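Local coordinates for protein complement factor MASP-3 (PDB 3DEM) that acts as a serine protease of complement that associates with mannan-binding lectin and ficolins through its calcium-binding CUB1-EGF-CUB2 region, at residues E49-Y52 and L53-D57; F103-E106 and E107-T110. One frame throughout, in Å; residues are numbered along the deposited sequence.

Contact 1 (E49-Y52 and L53-D57); sequences ESSY and LCEYD. With CA (calcium ion), chain E.
In the calcium site of the first CUB domain, Glu49 and Asp57 are the two ligands provided by the loop between strands 37-47 and 58-62. Glu49 binds through OE1 alone, 2.4 Å from the calcium ion, whereas Asp57 chelates it with both OD1 and OD2. The carboxylates stand almost perpendicular (82°), and Glu49 OE1 lies 3.2 Å from Asp57 OD2. Glu49 reaches the ion from the start of the loop on a fully extended side chain (chi1 -174°, CG trans to N). Asp57 OD2 also hydrogen-bonds Tyr21, while Asp102 and Ser104 complete the protein ligands. Behind the two acids, Ser51 OG receives the N-H of Tyr56 at 2.9 Å, nearly straight at 177°, and donates to water 1, which gives its own hydrogens to Glu49 O and Asp57 O. Farther out, a type II beta turn is closed by Cys54 N and Ser51 O, 2.8 Å apart, and Leu53 CG sits 3.6 Å from the centroid of the Tyr52 ring in a CH-pi contact over its face. Turn, serine and water thus tie the loop ends together, and the calcium probably offsets the mutual repulsion of the two carboxylates they bring close.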
ATOM      1  N   GLU A  49     -13.375  22.643  22.126  1.00 40.35           N
ATOM      2  CA  GLU A  49     -14.637  22.922  22.803  1.00 40.31           C
ATOM      3  C   GLU A  49     -15.731  22.004  22.245  1.00 40.12           C
ATOM      4  O   GLU A  49     -15.774  21.751  21.048  1.00 40.05           O
ATOM      5  CB  GLU A  49     -15.031  24.384  22.582  1.00 40.28           C
ATOM      6  CG  GLU A  49     -16.264  24.839  23.351  1.00 40.34           C
ATOM      7  CD  GLU A  49     -16.723  26.231  22.950  1.00 40.44           C
ATOM      8  OE1 GLU A  49     -16.110  26.825  22.038  1.00 40.59           O
ATOM      9  OE2 GLU A  49     -17.696  26.738  23.545  1.00 40.48           O
ATOM     10  N   SER A  50     -16.618  21.507  23.097  1.00 39.81           N
ATOM     11  CA  SER A  50     -17.720  20.671  22.617  1.00 39.65           C
ATOM     12  C   SER A  50     -18.987  21.499  22.361  1.00 39.37           C
ATOM     13  O   SER A  50     -19.286  22.430  23.110  1.00 39.22           O
ATOM     14  CB  SER A  50     -18.010  19.540  23.609  1.00 39.76           C
ATOM     15  OG  SER A  50     -18.924  18.593  23.068  1.00 40.19           O
ATOM     16  N   SER A  51     -19.720  21.167  21.297  1.00 38.97           N
ATOM     17  CA  SER A  51     -21.012  21.814  21.026  1.00 38.80           C
ATOM     18  C   SER A  51     -21.936  20.994  20.119  1.00 38.62           C
ATOM     19  O   SER A  51     -21.494  20.106  19.390  1.00 38.49           O
ATOM     20  CB  SER A  51     -20.819  23.220  20.448  1.00 38.75           C
ATOM     21  OG  SER A  51     -20.350  23.173  19.112  1.00 38.60           O
ATOM     22  N   TYR A  52     -23.226  21.307  20.184  1.00 38.47           N
ATOM     23  CA  TYR A  52     -24.235  20.688  19.335  1.00 38.42           C
ATOM     24  C   TYR A  52     -23.840  20.748  17.865  1.00 38.56           C
ATOM     25  O   TYR A  52     -23.650  21.828  17.313  1.00 38.34           O
ATOM     26  CB  TYR A  52     -25.573  21.393  19.541  1.00 38.16           C
ATOM     27  CG  TYR A  52     -26.671  21.002  18.578  1.00 37.96           C
ATOM     28  CD1 TYR A  52     -27.320  19.778  18.687  1.00 37.82           C
ATOM     29  CD2 TYR A  52     -27.086  21.875  17.580  1.00 38.02           C
ATOM     30  CE1 TYR A  52     -28.342  19.429  17.816  1.00 37.80           C
ATOM     31  CE2 TYR A  52     -28.105  21.537  16.709  1.00 37.90           C
ATOM     32  CZ  TYR A  52     -28.729  20.311  16.829  1.00 37.79           C
ATOM     33  OH  TYR A  52     -29.736  19.976  15.958  1.00 37.14           O
ATOM     34  N   LEU A  53     -23.720  19.579  17.242  1.00 38.85           N
ATOM     35  CA  LEU A  53     -23.351  19.484  15.834  1.00 39.14           C
ATOM     36  C   LEU A  53     -22.020  20.172  15.562  1.00 39.31           C
ATOM     37  O   LEU A  53     -21.742  20.571  14.433  1.00 39.25           O
ATOM     38  CB  LEU A  53     -24.449  20.084  14.948  1.00 39.13           C
ATOM     39  CG  LEU A  53     -25.770  19.319  14.914  1.00 39.24           C
ATOM     40  CD1 LEU A  53     -26.747  19.959  13.940  1.00 39.35           C
ATOM     41  CD2 LEU A  53     -25.519  17.870  14.542  1.00 39.51           C
ATOM     42  N   CYS A  54     -21.210  20.306  16.611  1.00 39.57           N
ATOM     43  CA  CYS A  54     -19.933  21.005  16.541  1.00 39.91           C
ATOM     44  C   CYS A  54     -20.088  22.381  15.902  1.00 39.94           C
ATOM     45  O   CYS A  54     -19.355  22.741  14.979  1.00 39.75           O
ATOM     46  CB  CYS A  54     -18.894  20.158  15.802  1.00 40.08           C
ATOM     47  SG  CYS A  54     -18.523  18.584  16.635  1.00 41.01           S
ATOM     48  N   GLU A  55     -21.048  23.150  16.410  1.00 40.14           N
ATOM     49  CA  GLU A  55     -21.397  24.425  15.796  1.00 40.34           C
ATOM     50  C   GLU A  55     -20.436  25.547  16.181  1.00 40.37           C
ATOM     51  O   GLU A  55     -20.225  26.475  15.404  1.00 40.29           O
ATOM     52  CB  GLU A  55     -22.858  24.813  16.088  1.00 40.33           C
ATOM     53  CG  GLU A  55     -23.234  24.933  17.565  1.00 40.37           C
ATOM     54  CD  GLU A  55     -24.715  25.219  17.765  1.00 40.53           C
ATOM     55  OE1 GLU A  55     -25.475  25.104  16.779  1.00 40.77           O
ATOM     56  OE2 GLU A  55     -25.126  25.560  18.897  1.00 40.48           O
ATOM     57  N   TYR A  56     -19.846  25.447  17.370  1.00 40.39           N
ATOM     58  CA  TYR A  56     -18.923  26.470  17.854  1.00 40.46           C
ATOM     59  C   TYR A  56     -17.513  26.259  17.309  1.00 40.54           C
ATOM     60  O   TYR A  56     -17.154  26.818  16.272  1.00 40.72           O
ATOM     61  CB  TYR A  56     -18.935  26.540  19.387  1.00 40.44           C
ATOM     62  CG  TYR A  56     -20.294  26.890  19.968  1.00 40.46           C
ATOM     63  CD1 TYR A  56     -20.617  26.584  21.288  1.00 40.55           C
ATOM     64  CD2 TYR A  56     -21.263  27.517  19.188  1.00 40.56           C
ATOM     65  CE1 TYR A  56     -21.862  26.904  21.816  1.00 40.31           C
ATOM     66  CE2 TYR A  56     -22.508  27.836  19.706  1.00 40.38           C
ATOM     67  CZ  TYR A  56     -22.804  27.527  21.017  1.00 40.40           C
ATOM     68  OH  TYR A  56     -24.050  27.854  21.524  1.00 40.68           O
ATOM     69  N   ASP A  57     -16.711  25.456  18.000  1.00 40.54           N
ATOM     70  CA  ASP A  57     -15.378  25.118  17.509  1.00 40.51           C
ATOM     71  C   ASP A  57     -15.428  23.763  16.813  1.00 40.56           C
ATOM     72  O   ASP A  57     -16.143  22.861  17.251  1.00 40.51           O
ATOM     73  CB  ASP A  57     -14.364  25.095  18.653  1.00 40.43           C
ATOM     74  CG  ASP A  57     -14.205  26.449  19.319  1.00 40.34           C
ATOM     75  OD1 ASP A  57     -14.843  27.420  18.863  1.00 40.06           O
ATOM     76  OD2 ASP A  57     -13.443  26.546  20.303  1.00 40.04           O
TER
HETATM   77 CA    CA E5001     -14.685  28.586  21.118  1.00 43.00          CA
HETATM   78  O   HOH W   1     -17.650  23.065  19.182  1.00 37.16           O
HETATM   79  O   HOH W   2     -13.434  28.044  22.924  1.00 41.22           O
HETATM   80  O   HOH W   3     -12.984  30.197  20.008  1.00 35.66           O

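Contact 2 (F103-E106 and E107-T110). With CA (calcium ion), chain E.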
ATOM      1  N   PHE A 103     -15.744  33.099  18.683  1.00 41.18           N
ATOM      2  CA  PHE A 103     -15.294  34.250  19.464  1.00 41.61           C
ATOM      3  C   PHE A 103     -15.111  33.910  20.939  1.00 41.74           C
ATOM      4  O   PHE A 103     -14.465  34.648  21.677  1.00 41.75           O
ATOM      5  CB  PHE A 103     -16.283  35.415  19.319  1.00 41.80           C
ATOM      6  CG  PHE A 103     -16.378  35.967  17.920  1.00 42.33           C
ATOM      7  CD1 PHE A 103     -17.159  35.335  16.959  1.00 42.58           C
ATOM      8  CD2 PHE A 103     -15.689  37.120  17.567  1.00 42.65           C
ATOM      9  CE1 PHE A 103     -17.247  35.842  15.670  1.00 42.79           C
ATOM     10  CE2 PHE A 103     -15.772  37.634  16.279  1.00 42.87           C
ATOM     11  CZ  PHE A 103     -16.552  36.995  15.330  1.00 42.83           C
ATOM     12  N   SER A 104     -15.681  32.790  21.363  1.00 42.04           N
ATOM     13  CA  SER A 104     -15.713  32.443  22.778  1.00 42.27           C
ATOM     14  C   SER A 104     -14.716  31.346  23.146  1.00 42.37           C
ATOM     15  O   SER A 104     -15.044  30.160  23.089  1.00 42.22           O
ATOM     16  CB  SER A 104     -17.127  32.011  23.180  1.00 42.26           C
ATOM     17  OG  SER A 104     -17.225  31.835  24.583  1.00 42.35           O
ATOM     18  N   ASN A 105     -13.506  31.748  23.534  1.00 42.62           N
ATOM     19  CA  ASN A 105     -12.512  30.795  24.030  1.00 42.75           C
ATOM     20  C   ASN A 105     -12.169  31.020  25.508  1.00 42.84           C
ATOM     21  O   ASN A 105     -10.998  31.189  25.864  1.00 42.83           O
ATOM     22  CB  ASN A 105     -11.245  30.816  23.167  1.00 42.81           C
ATOM     23  CG  ASN A 105     -10.572  29.451  23.080  1.00 43.16           C
ATOM     24  OD1 ASN A 105     -11.180  28.424  23.388  1.00 43.83           O
ATOM     25  ND2 ASN A 105      -9.317  29.434  22.646  1.00 43.16           N
ATOM     26  N   GLU A 106     -13.201  31.028  26.355  1.00 42.83           N
ATOM     27  CA  GLU A 106     -13.041  31.092  27.810  1.00 42.75           C
ATOM     28  C   GLU A 106     -12.046  30.031  28.292  1.00 42.83           C
ATOM     29  O   GLU A 106     -10.954  30.362  28.772  1.00 42.76           O
ATOM     30  CB  GLU A 106     -14.391  30.881  28.502  1.00 42.80           C
ATOM     31  CG  GLU A 106     -15.475  31.890  28.132  1.00 42.71           C
ATOM     32  CD  GLU A 106     -15.479  33.114  29.030  1.00 43.17           C
ATOM     33  OE1 GLU A 106     -14.387  33.647  29.325  1.00 43.74           O
ATOM     34  OE2 GLU A 106     -16.579  33.551  29.441  1.00 42.89           O
ATOM     35  N   GLU A 107     -12.433  28.760  28.161  1.00 42.73           N
ATOM     36  CA  GLU A 107     -11.535  27.639  28.443  1.00 42.55           C
ATOM     37  C   GLU A 107     -10.441  27.593  27.393  1.00 42.50           C
ATOM     38  O   GLU A 107     -10.668  27.967  26.242  1.00 42.70           O
ATOM     39  CB  GLU A 107     -12.285  26.309  28.424  1.00 42.42           C
ATOM     40  CG  GLU A 107     -13.448  26.201  29.385  1.00 42.53           C
ATOM     41  CD  GLU A 107     -14.026  24.796  29.415  1.00 42.60           C
ATOM     42  OE1 GLU A 107     -13.235  23.831  29.336  1.00 42.88           O
ATOM     43  OE2 GLU A 107     -15.265  24.654  29.516  1.00 42.18           O
ATOM     44  N   ARG A 108      -9.262  27.116  27.787  1.00 42.26           N
ATOM     45  CA  ARG A 108      -8.101  27.121  26.905  1.00 42.04           C
ATOM     46  C   ARG A 108      -7.778  25.755  26.307  1.00 41.81           C
ATOM     47  O   ARG A 108      -6.949  25.003  26.827  1.00 42.04           O
ATOM     48  CB  ARG A 108      -6.882  27.685  27.633  1.00 42.15           C
ATOM     49  CG  ARG A 108      -6.587  29.143  27.306  1.00 42.83           C
ATOM     50  CD  ARG A 108      -7.851  29.930  26.962  1.00 43.35           C
ATOM     51  NE  ARG A 108      -7.535  31.315  26.612  1.00 44.08           N
ATOM     52  CZ  ARG A 108      -7.110  31.707  25.412  1.00 44.28           C
ATOM     53  NH1 ARG A 108      -6.953  30.823  24.431  1.00 43.48           N
ATOM     54  NH2 ARG A 108      -6.843  32.990  25.193  1.00 44.19           N
ATOM     55  N   PHE A 109      -8.425  25.460  25.189  1.00 41.07           N
ATOM     56  CA  PHE A 109      -8.257  24.190  24.504  1.00 40.74           C
ATOM     57  C   PHE A 109      -7.022  24.211  23.606  1.00 40.57           C
ATOM     58  O   PHE A 109      -6.758  25.199  22.928  1.00 40.46           O
ATOM     59  CB  PHE A 109      -9.520  23.871  23.702  1.00 40.58           C
ATOM     60  CG  PHE A 109     -10.758  23.767  24.549  1.00 40.62           C
ATOM     61  CD1 PHE A 109     -11.659  24.820  24.624  1.00 40.63           C
ATOM     62  CD2 PHE A 109     -11.010  22.623  25.290  1.00 40.65           C
ATOM     63  CE1 PHE A 109     -12.795  24.729  25.408  1.00 40.54           C
ATOM     64  CE2 PHE A 109     -12.144  22.524  26.079  1.00 40.77           C
ATOM     65  CZ  PHE A 109     -13.039  23.579  26.138  1.00 40.58           C
ATOM     66  N   THR A 110      -6.275  23.112  23.601  1.00 40.46           N
ATOM     67  CA  THR A 110      -4.963  23.082  22.961  1.00 40.39           C
ATOM     68  C   THR A 110      -4.985  22.635  21.501  1.00 40.38           C
ATOM     69  O   THR A 110      -3.933  22.504  20.871  1.00 40.29           O
ATOM     70  CB  THR A 110      -3.968  22.209  23.752  1.00 40.41           C
ATOM     71  OG1 THR A 110      -4.539  20.914  23.974  1.00 40.19           O
ATOM     72  CG2 THR A 110      -3.632  22.859  25.091  1.00 40.25           C
TER
HETATM   73 CA    CA E5001     -14.685  28.586  21.118  1.00 43.00          CA
HETATM   74  O   HOH W   2     -13.434  28.044  22.924  1.00 41.22           O
HETATM   75  O   HOH W   3     -12.984  30.197  20.008  1.00 35.66           O
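Glu107 meets Asn105 through its backbone: Glu107 O lies 2.9 Å from Asn105 OD1, acceptor against acceptor, as the chain bends just after the calcium ligand Ser104. The carboxylate of Glu107 heads the other way, where OE1 makes a long, weak ion pair with Arg74. Next comes Arg108, whose chain bends at chi2 (30°) and folds back over the preceding backbone. Its CD is 3.6 Å from Asn105 O and equally far from Glu106 O. Farther along, Asn105 O lies over one face of the guanidinium, 3.5 Å from Arg108 NE, a contact with the flat of the group and not with its N-H bonds. Arg108 NH1 then comes to 3.3 Å from Asn105 ND2, donor against donor, with the amide and guanidinium planes 56° apart. As modelled, the amide therefore faces like atoms at both ends, and its orientation is uncertain. Phe109 turns its ring edge to the same amide: CD1 is 3.8 Å from Asn105 OD1, near the ring plane, and the two flat groups are within 22° of coplanar. The backbone of Phe109 is hydrogen-bonded to Tyr21. Thr110 ends the segment with its N bonded to Asn47 OD1 and its side chain packed on Phe151 of the second subunit. The buried Asn105 is thus met by Glu107, Arg108 and Phe109 in turn, without a hydrogen bond to any of them. Ser104 O, 2.5 Å from the calcium ion and joined there by Asp102, marks this as the loop between strands 94-101 and 111-120 that completes the metal site of a calcium-binding CUB domain.

Contacts 1 and 2 come from different loops at one end of the first CUB domain and share a calcium ion and its two bound waters. Each is partly buried: Asp57 and Cys54 are enclosed in contact 1, Asn105 and Phe109 in contact 2, while their other side chains are largely at the surface. The loops also pack directly, with Glu49 CB 3.6 Å from Phe109 CE1. Their chemistry differs. Residues 49-57 give carboxylates and are stitched by hydrogen bonds, a water and a disulfide to Cys72; residues 103-110 give a neutral carbonyl, have no hydrogen bond between their two halves and are tied by bonds to Tyr21 and Asn47. Contact 2 alone extends to the second subunit.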